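Local coordinates for superoxide dismutase [Fe] (Aquifex pyrophilus, PDB 1COJ), which catalyses the iron-dependent dismutation of superoxide radicals to hydrogen peroxide and molecular oxygen, working as a homotetramer with one iron ion per subunit, at residues His81-Gly86 against Leu159-Thr164; Met123-Trp128 against Gly144-Asn149. One frame throughout, in Å; residues are numbered along the deposited sequence.

Contact 1: His81-Gly86 against Leu159-Thr164. With FE (Fe (III) ion), chain B.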
ATOM      1  N   HIS A  81     -13.536 -12.935   7.266  1.00  9.33           N
ATOM      2  CA  HIS A  81     -14.594 -12.782   8.259  1.00  9.62           C
ATOM      3  C   HIS A  81     -15.300 -14.104   8.534  1.00  9.86           C
ATOM      4  O   HIS A  81     -15.617 -14.412   9.685  1.00 12.47           O
ATOM      5  CB  HIS A  81     -15.596 -11.701   7.851  1.00  6.29           C
ATOM      6  CG  HIS A  81     -15.137 -10.313   8.177  1.00  9.37           C
ATOM      7  ND1 HIS A  81     -14.456  -9.501   7.298  1.00  8.37           N
ATOM      8  CD2 HIS A  81     -15.196  -9.622   9.342  1.00  9.99           C
ATOM      9  CE1 HIS A  81     -14.121  -8.380   7.936  1.00 12.91           C
ATOM     10  NE2 HIS A  81     -14.548  -8.405   9.180  1.00 13.98           N
ATOM     11  N   GLU A  82     -15.503 -14.908   7.494  1.00 10.56           N
ATOM     12  CA  GLU A  82     -16.154 -16.199   7.678  1.00  9.69           C
ATOM     13  C   GLU A  82     -15.293 -17.133   8.520  1.00  9.40           C
ATOM     14  O   GLU A  82     -15.812 -17.898   9.336  1.00 10.64           O
ATOM     15  CB  GLU A  82     -16.501 -16.826   6.332  1.00  8.92           C
ATOM     16  CG  GLU A  82     -17.572 -16.046   5.604  1.00  8.95           C
ATOM     17  CD  GLU A  82     -18.047 -16.709   4.329  1.00 13.14           C
ATOM     18  OE1 GLU A  82     -19.064 -16.240   3.785  1.00 13.92           O
ATOM     19  OE2 GLU A  82     -17.416 -17.683   3.865  1.00 15.18           O
ATOM     20  N   LEU A  83     -13.979 -17.050   8.342  1.00  9.24           N
ATOM     21  CA  LEU A  83     -13.045 -17.871   9.109  1.00  8.24           C
ATOM     22  C   LEU A  83     -12.987 -17.388  10.561  1.00  8.80           C
ATOM     23  O   LEU A  83     -12.815 -18.177  11.490  1.00  9.71           O
ATOM     24  CB  LEU A  83     -11.649 -17.807   8.480  1.00  9.70           C
ATOM     25  CG  LEU A  83     -11.461 -18.480   7.116  1.00  9.60           C
ATOM     26  CD1 LEU A  83     -10.145 -18.047   6.498  1.00 10.78           C
ATOM     27  CD2 LEU A  83     -11.502 -19.992   7.274  1.00 11.63           C
ATOM     28  N   TYR A  84     -13.148 -16.081  10.735  1.00  9.17           N
ATOM     29  CA  TYR A  84     -13.127 -15.446  12.048  1.00  9.68           C
ATOM     30  C   TYR A  84     -14.371 -15.794  12.878  1.00 11.39           C
ATOM     31  O   TYR A  84     -14.263 -16.377  13.958  1.00 11.55           O
ATOM     32  CB  TYR A  84     -12.995 -13.931  11.856  1.00  6.55           C
ATOM     33  CG  TYR A  84     -13.132 -13.082  13.100  1.00  8.88           C
ATOM     34  CD1 TYR A  84     -12.101 -12.999  14.032  1.00  8.30           C
ATOM     35  CD2 TYR A  84     -14.272 -12.309  13.309  1.00  8.48           C
ATOM     36  CE1 TYR A  84     -12.198 -12.157  15.140  1.00  8.15           C
ATOM     37  CE2 TYR A  84     -14.380 -11.464  14.413  1.00  9.96           C
ATOM     38  CZ  TYR A  84     -13.338 -11.387  15.319  1.00 10.72           C
ATOM     39  OH  TYR A  84     -13.407 -10.487  16.361  1.00 10.93           O
ATOM     40  N   PHE A  85     -15.550 -15.455  12.365  1.00 11.51           N
ATOM     41  CA  PHE A  85     -16.798 -15.739  13.069  1.00 12.14           C
ATOM     42  C   PHE A  85     -17.008 -17.235  13.271  1.00 11.57           C
ATOM     43  O   PHE A  85     -17.415 -17.677  14.349  1.00 12.33           O
ATOM     44  CB  PHE A  85     -17.987 -15.158  12.301  1.00 11.42           C
ATOM     45  CG  PHE A  85     -18.022 -13.656  12.272  1.00 11.61           C
ATOM     46  CD1 PHE A  85     -17.948 -12.922  13.451  1.00 11.54           C
ATOM     47  CD2 PHE A  85     -18.145 -12.974  11.063  1.00 11.11           C
ATOM     48  CE1 PHE A  85     -17.998 -11.535  13.432  1.00 12.50           C
ATOM     49  CE2 PHE A  85     -18.196 -11.584  11.033  1.00 11.34           C
ATOM     50  CZ  PHE A  85     -18.123 -10.863  12.219  1.00 12.72           C
ATOM     51  N   GLY A  86     -16.687 -18.013  12.240  1.00 10.77           N
ATOM     52  CA  GLY A  86     -16.854 -19.453  12.290  1.00 11.26           C
ATOM     53  C   GLY A  86     -16.076 -20.201  13.353  1.00 11.51           C
ATOM     54  O   GLY A  86     -16.420 -21.334  13.693  1.00 12.59           O
ATOM     55  N   LEU A 159      -5.526 -21.142   9.755  1.00 11.59           N
ATOM     56  CA  LEU A 159      -6.018 -21.991  10.831  1.00 10.33           C
ATOM     57  C   LEU A 159      -6.681 -21.090  11.859  1.00 11.22           C
ATOM     58  O   LEU A 159      -7.825 -21.320  12.244  1.00 12.52           O
ATOM     59  CB  LEU A 159      -4.878 -22.782  11.480  1.00 10.66           C
ATOM     60  CG  LEU A 159      -4.046 -23.694  10.571  1.00 11.18           C
ATOM     61  CD1 LEU A 159      -3.026 -24.447  11.404  1.00 13.72           C
ATOM     62  CD2 LEU A 159      -4.936 -24.667   9.808  1.00 12.26           C
ATOM     63  N   ILE A 160      -5.955 -20.070  12.312  1.00 10.18           N
ATOM     64  CA  ILE A 160      -6.486 -19.115  13.287  1.00 10.46           C
ATOM     65  C   ILE A 160      -6.403 -17.722  12.667  1.00 11.79           C
ATOM     66  O   ILE A 160      -5.339 -17.313  12.188  1.00 12.24           O
ATOM     67  CB  ILE A 160      -5.693 -19.133  14.620  1.00 11.04           C
ATOM     68  CG1 ILE A 160      -5.835 -20.494  15.307  1.00 12.28           C
ATOM     69  CG2 ILE A 160      -6.172 -18.002  15.538  1.00  8.93           C
ATOM     70  CD1 ILE A 160      -5.061 -20.613  16.619  1.00 10.99           C
ATOM     71  N   VAL A 161      -7.523 -17.003  12.675  1.00 10.25           N
ATOM     72  CA  VAL A 161      -7.593 -15.665  12.092  1.00 10.56           C
ATOM     73  C   VAL A 161      -8.123 -14.643  13.101  1.00 11.46           C
ATOM     74  O   VAL A 161      -9.231 -14.789  13.619  1.00 12.90           O
ATOM     75  CB  VAL A 161      -8.511 -15.666  10.840  1.00 10.92           C
ATOM     76  CG1 VAL A 161      -8.594 -14.286  10.241  1.00 13.10           C
ATOM     77  CG2 VAL A 161      -7.989 -16.650   9.806  1.00 10.91           C
ATOM     78  N   ILE A 162      -7.327 -13.618  13.384  1.00  9.86           N
ATOM     79  CA  ILE A 162      -7.722 -12.577  14.325  1.00 10.03           C
ATOM     80  C   ILE A 162      -7.887 -11.248  13.597  1.00  9.45           C
ATOM     81  O   ILE A 162      -6.960 -10.766  12.942  1.00 10.38           O
ATOM     82  CB  ILE A 162      -6.677 -12.374  15.455  1.00  9.67           C
ATOM     83  CG1 ILE A 162      -6.309 -13.712  16.099  1.00 13.60           C
ATOM     84  CG2 ILE A 162      -7.233 -11.420  16.517  1.00 11.47           C
ATOM     85  CD1 ILE A 162      -5.268 -13.597  17.208  1.00 15.34           C
ATOM     86  N   ASP A 163      -9.079 -10.674  13.701  1.00  9.06           N
ATOM     87  CA  ASP A 163      -9.389  -9.394  13.083  1.00  9.86           C
ATOM     88  C   ASP A 163      -8.859  -8.281  13.988  1.00 12.07           C
ATOM     89  O   ASP A 163      -9.234  -8.213  15.160  1.00 13.05           O
ATOM     90  CB  ASP A 163     -10.907  -9.242  12.935  1.00  9.06           C
ATOM     91  CG  ASP A 163     -11.302  -8.060  12.067  1.00 14.18           C
ATOM     92  OD1 ASP A 163     -10.411  -7.311  11.616  1.00 12.17           O
ATOM     93  OD2 ASP A 163     -12.507  -7.899  11.800  1.00 15.60           O
ATOM     94  N   THR A 164      -7.991  -7.419  13.463  1.00  9.99           N
ATOM     95  CA  THR A 164      -7.466  -6.321  14.264  1.00 10.35           C
ATOM     96  C   THR A 164      -7.971  -4.966  13.779  1.00 10.48           C
ATOM     97  O   THR A 164      -7.492  -3.924  14.218  1.00 12.53           O
ATOM     98  CB  THR A 164      -5.912  -6.332  14.362  1.00  9.49           C
ATOM     99  OG1 THR A 164      -5.335  -6.155  13.065  1.00 13.07           O
ATOM    100  CG2 THR A 164      -5.421  -7.641  14.956  1.00  9.22           C
TER
HETATM  101 FE    FE B 213     -13.697  -6.969  10.562  0.55 20.15          FE
HETATM  102  O   HOH W   1     -12.106  -6.552   9.422  1.00 13.62           O

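Contact 2: Met123-Trp128 against Gly144-Asn149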
ATOM      1  N   MET A 123      -0.943  -7.270  17.767  1.00  9.57           N
ATOM      2  CA  MET A 123      -0.645  -5.926  18.251  1.00 10.74           C
ATOM      3  C   MET A 123       0.159  -5.117  17.230  1.00 10.33           C
ATOM      4  O   MET A 123       0.071  -3.892  17.195  1.00 11.46           O
ATOM      5  CB  MET A 123       0.134  -5.990  19.569  1.00 11.21           C
ATOM      6  CG  MET A 123      -0.701  -6.363  20.793  1.00 14.13           C
ATOM      7  SD  MET A 123      -2.031  -5.182  21.124  1.00 18.31           S
ATOM      8  CE  MET A 123      -1.126  -3.782  21.676  1.00 16.77           C
ATOM      9  N   ALA A 124       0.942  -5.812  16.408  1.00  9.02           N
ATOM     10  CA  ALA A 124       1.793  -5.167  15.410  1.00  7.21           C
ATOM     11  C   ALA A 124       1.128  -4.863  14.073  1.00  7.82           C
ATOM     12  O   ALA A 124       1.621  -4.016  13.324  1.00  9.17           O
ATOM     13  CB  ALA A 124       3.053  -6.009  15.179  1.00  7.00           C
ATOM     14  N   PHE A 125       0.028  -5.547  13.765  1.00  7.56           N
ATOM     15  CA  PHE A 125      -0.649  -5.333  12.493  1.00  7.04           C
ATOM     16  C   PHE A 125      -1.976  -4.603  12.495  1.00  7.45           C
ATOM     17  O   PHE A 125      -2.789  -4.734  13.406  1.00  8.88           O
ATOM     18  CB  PHE A 125      -0.687  -6.623  11.683  1.00  6.25           C
ATOM     19  CG  PHE A 125       0.657  -6.993  11.149  1.00  6.79           C
ATOM     20  CD1 PHE A 125       1.072  -6.545   9.896  1.00  7.06           C
ATOM     21  CD2 PHE A 125       1.555  -7.693  11.945  1.00  6.75           C
ATOM     22  CE1 PHE A 125       2.367  -6.784   9.452  1.00  8.14           C
ATOM     23  CE2 PHE A 125       2.846  -7.938  11.517  1.00  9.57           C
ATOM     24  CZ  PHE A 125       3.256  -7.482  10.268  1.00 10.63           C
ATOM     25  N   ARG A 126      -2.172  -3.819  11.444  1.00  6.63           N
ATOM     26  CA  ARG A 126      -3.340  -2.970  11.290  1.00  7.21           C
ATOM     27  C   ARG A 126      -4.600  -3.611  10.727  1.00  7.23           C
ATOM     28  O   ARG A 126      -5.656  -2.973  10.719  1.00  9.78           O
ATOM     29  CB  ARG A 126      -2.947  -1.750  10.455  1.00  5.56           C
ATOM     30  CG  ARG A 126      -1.713  -1.045  11.010  1.00  6.91           C
ATOM     31  CD  ARG A 126      -1.091  -0.054  10.035  1.00  7.76           C
ATOM     32  NE  ARG A 126       0.162   0.472  10.578  1.00  8.63           N
ATOM     33  CZ  ARG A 126       1.038   1.211   9.900  1.00  8.50           C
ATOM     34  NH1 ARG A 126       0.818   1.532   8.633  1.00  6.31           N
ATOM     35  NH2 ARG A 126       2.149   1.621  10.495  1.00  6.98           N
ATOM     36  N   GLY A 127      -4.497  -4.857  10.275  1.00  7.57           N
ATOM     37  CA  GLY A 127      -5.651  -5.529   9.708  1.00  7.68           C
ATOM     38  C   GLY A 127      -6.018  -6.885  10.282  1.00  8.10           C
ATOM     39  O   GLY A 127      -7.148  -7.078  10.745  1.00  8.11           O
ATOM     40  N   TRP A 128      -5.090  -7.837  10.212  1.00  9.22           N
ATOM     41  CA  TRP A 128      -5.325  -9.199  10.702  1.00  9.07           C
ATOM     42  C   TRP A 128      -4.031  -9.856  11.169  1.00  8.29           C
ATOM     43  O   TRP A 128      -2.938  -9.429  10.798  1.00  9.34           O
ATOM     44  CB  TRP A 128      -5.888 -10.091   9.577  1.00  7.78           C
ATOM     45  CG  TRP A 128      -7.159  -9.620   8.932  1.00  8.49           C
ATOM     46  CD1 TRP A 128      -7.278  -8.673   7.959  1.00  9.16           C
ATOM     47  CD2 TRP A 128      -8.490 -10.076   9.209  1.00  8.52           C
ATOM     48  NE1 TRP A 128      -8.593  -8.507   7.620  1.00  8.90           N
ATOM     49  CE2 TRP A 128      -9.363  -9.361   8.372  1.00  8.29           C
ATOM     50  CE3 TRP A 128      -9.025 -11.027  10.088  1.00  8.57           C
ATOM     51  CZ2 TRP A 128     -10.752  -9.561   8.374  1.00  9.01           C
ATOM     52  CZ3 TRP A 128     -10.409 -11.232  10.096  1.00  7.44           C
ATOM     53  CH2 TRP A 128     -11.252 -10.501   9.244  1.00  8.29           C
ATOM     54  N   GLY A 144       0.984 -11.503   9.365  1.00  7.19           N
ATOM     55  CA  GLY A 144       0.246 -10.312   9.746  1.00  7.34           C
ATOM     56  C   GLY A 144      -0.146  -9.536   8.501  1.00  8.59           C
ATOM     57  O   GLY A 144       0.640  -9.445   7.553  1.00  9.06           O
ATOM     58  N   LEU A 145      -1.350  -8.979   8.491  1.00  6.97           N
ATOM     59  CA  LEU A 145      -1.832  -8.212   7.348  1.00  7.59           C
ATOM     60  C   LEU A 145      -2.202  -6.803   7.799  1.00  8.47           C
ATOM     61  O   LEU A 145      -2.705  -6.612   8.912  1.00  7.54           O
ATOM     62  CB  LEU A 145      -3.086  -8.859   6.743  1.00  7.33           C
ATOM     63  CG  LEU A 145      -3.203 -10.370   6.532  1.00 10.36           C
ATOM     64  CD1 LEU A 145      -4.486 -10.655   5.775  1.00  6.56           C
ATOM     65  CD2 LEU A 145      -2.029 -10.914   5.771  1.00 11.76           C
ATOM     66  N   ASP A 146      -1.956  -5.813   6.944  1.00  7.53           N
ATOM     67  CA  ASP A 146      -2.318  -4.439   7.277  1.00  8.51           C
ATOM     68  C   ASP A 146      -3.713  -4.076   6.773  1.00  8.51           C
ATOM     69  O   ASP A 146      -4.250  -3.017   7.106  1.00  9.09           O
ATOM     70  CB  ASP A 146      -1.279  -3.446   6.756  1.00  8.35           C
ATOM     71  CG  ASP A 146      -0.264  -3.058   7.813  1.00  7.11           C
ATOM     72  OD1 ASP A 146       0.608  -2.226   7.515  1.00  8.01           O
ATOM     73  OD2 ASP A 146      -0.342  -3.574   8.950  1.00  6.76           O
ATOM     74  N   ALA A 147      -4.293  -4.973   5.980  1.00  8.16           N
ATOM     75  CA  ALA A 147      -5.632  -4.808   5.413  1.00  7.68           C
ATOM     76  C   ALA A 147      -6.050  -6.180   4.887  1.00  7.19           C
ATOM     77  O   ALA A 147      -5.253  -7.111   4.896  1.00  7.79           O
ATOM     78  CB  ALA A 147      -5.620  -3.776   4.281  1.00  8.50           C
ATOM     79  N   HIS A 148      -7.288  -6.314   4.417  1.00  6.69           N
ATOM     80  CA  HIS A 148      -7.763  -7.601   3.905  1.00  7.41           C
ATOM     81  C   HIS A 148      -6.876  -8.152   2.791  1.00  7.70           C
ATOM     82  O   HIS A 148      -6.681  -9.362   2.692  1.00  7.33           O
ATOM     83  CB  HIS A 148      -9.190  -7.486   3.351  1.00  8.12           C
ATOM     84  CG  HIS A 148     -10.176  -6.884   4.303  1.00 10.72           C
ATOM     85  ND1 HIS A 148     -10.254  -7.240   5.629  1.00 10.67           N
ATOM     86  CD2 HIS A 148     -11.151  -5.957   4.107  1.00  9.96           C
ATOM     87  CE1 HIS A 148     -11.224  -6.560   6.216  1.00  9.93           C
ATOM     88  NE2 HIS A 148     -11.783  -5.774   5.311  1.00 10.39           N
ATOM     89  N   ASN A 149      -6.323  -7.253   1.979  1.00  8.62           N
ATOM     90  CA  ASN A 149      -5.498  -7.632   0.831  1.00  8.66           C
ATOM     91  C   ASN A 149      -4.076  -7.062   0.810  1.00  9.60           C
ATOM     92  O   ASN A 149      -3.497  -6.854  -0.262  1.00  8.55           O
ATOM     93  CB  ASN A 149      -6.225  -7.242  -0.468  1.00  7.43           C
ATOM     94  CG  ASN A 149      -6.473  -5.725  -0.594  1.00  9.54           C
ATOM     95  OD1 ASN A 149      -6.910  -5.249  -1.635  1.00  9.32           O
ATOM     96  ND2 ASN A 149      -6.175  -4.974   0.452  1.00  8.68           N
TER

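Contact 1: His81-Gly86 against Leu159-Thr164
His81 and Asp163 meet through the Fe(III) ion, each giving it one side-chain atom. Asp163 can be followed outward from the strand. Its CB lies over one face of the Tyr84 ring, 4.0 Å from the ring centroid and 15° off the normal, a CH-pi contact displaced toward the rim at CE1 and CZ. With CG anti to the backbone N (chi1 -169°), the carboxylate is carried past the tyrosine to the metal, and its plane stands nearly perpendicular to that ring. OD2 is the ligand atom; it lies 3.4 Å from His81 NE2 with no hydrogen bond between them, as expected of two ligand atoms on one ion. OD1 is hydrogen-bonded to Tyr165, just beyond the strand; the bond that Asp163 OD1 accepts from the metal-bound water, 2.9 Å, is the weaker one. His81 reaches the iron with NE2 at 2.2 Å, while its ND1 is bonded to Gly77 O one helical turn back.

Elsewhere in the contact, Tyr84 CD1 comes edge-on to Val161 O at 3.4 Å, and Leu83 CB touches Val161 CG2 at 4.1 Å. The axes of helix 81-86 and strand 160-163 lie at 100°. His27 and His167 complete the protein ligands. The shared ion thus joins helix to strand. With OD2 on iron and OD1 held by Tyr165, the carboxylate is probably fixed against rotation and, through the weak bond, may help orient the water.

Contact 2: Met123-Trp128 against Gly144-Asn149
Trp128 and His148 are joined in the plane of both rings: the indole NE1 donates to His148 ND1 at 2.9 Å. Donor and acceptor each lie close to the plane of the other's ring, yet the rings are turned 52° against each other and meet rim to rim. With its CG beside the backbone N, Trp128 swings the indole toward His148 and Leu145, and it leans on the latter, CD1 to CD1 at 4.1 Å. A leucine in place of Trp128 would probably leave His148 ND1 without its indole donor and open a gap beside Leu145.

Phe125 lies flat over Gly144, whose CA sits above the ring centre, 3.6 Å from the centroid; a side chain on Gly144 would run into Phe125 CD2. Arg126 and Asp146 set guanidinium and carboxylate almost parallel, 9° apart, but stepped out of plane, and the long NH1 to OD1 separation of 3.9 Å makes this a matter of charge without a directed N-H. The firmer link is Arg126 N to Asp146 OD2, 3.1 Å and nearly straight at 167°. Asp146 OD1 also pairs with Arg65 of the second subunit, while Arg126 NH2 is hydrogen-bonded to Gln59 O of the second subunit and forms a salt bridge with Glu70 of the third.

Trp128 and Leu145 form an antiparallel hydrogen-bonded pair, Leu145 N to Trp128 O being 2.8 Å. In return Leu145 O takes Trp128 N at 3.0 Å and, weakly, the N-H of Gly127, so two residues stand opposite one: a classic beta bulge. The contact therefore lies where helix 111-124 gives way to strand 128-134, beside the end of strand 139-145, with Leu80 of helix 63-86 against both Trp128 and Leu145.

In the fold
The two contacts lie about 12 Å apart between centres and reach the same antiparallel sheet, in which strand 128-134 runs between 139-145 and 157-163. Along the chain, contact 2 is nested within the loop closed by contact 1. Contact 1 joins the alpha-hairpin domain to the C-terminal domain, and contact 2 lies within the latter. They touch directly: Thr164 N lies 2.9 Å from Gly127 O, a probable hydrogen bond, and Val161 CG1 packs on Trp128 CE3. Trp128, whose ring also meets His81 edge-to-face, thereby connects the sheet to the iron surroundings. Both contacts also touch the second subunit, contact 1 through Glu82 and Leu83, contact 2 through polar links and packing.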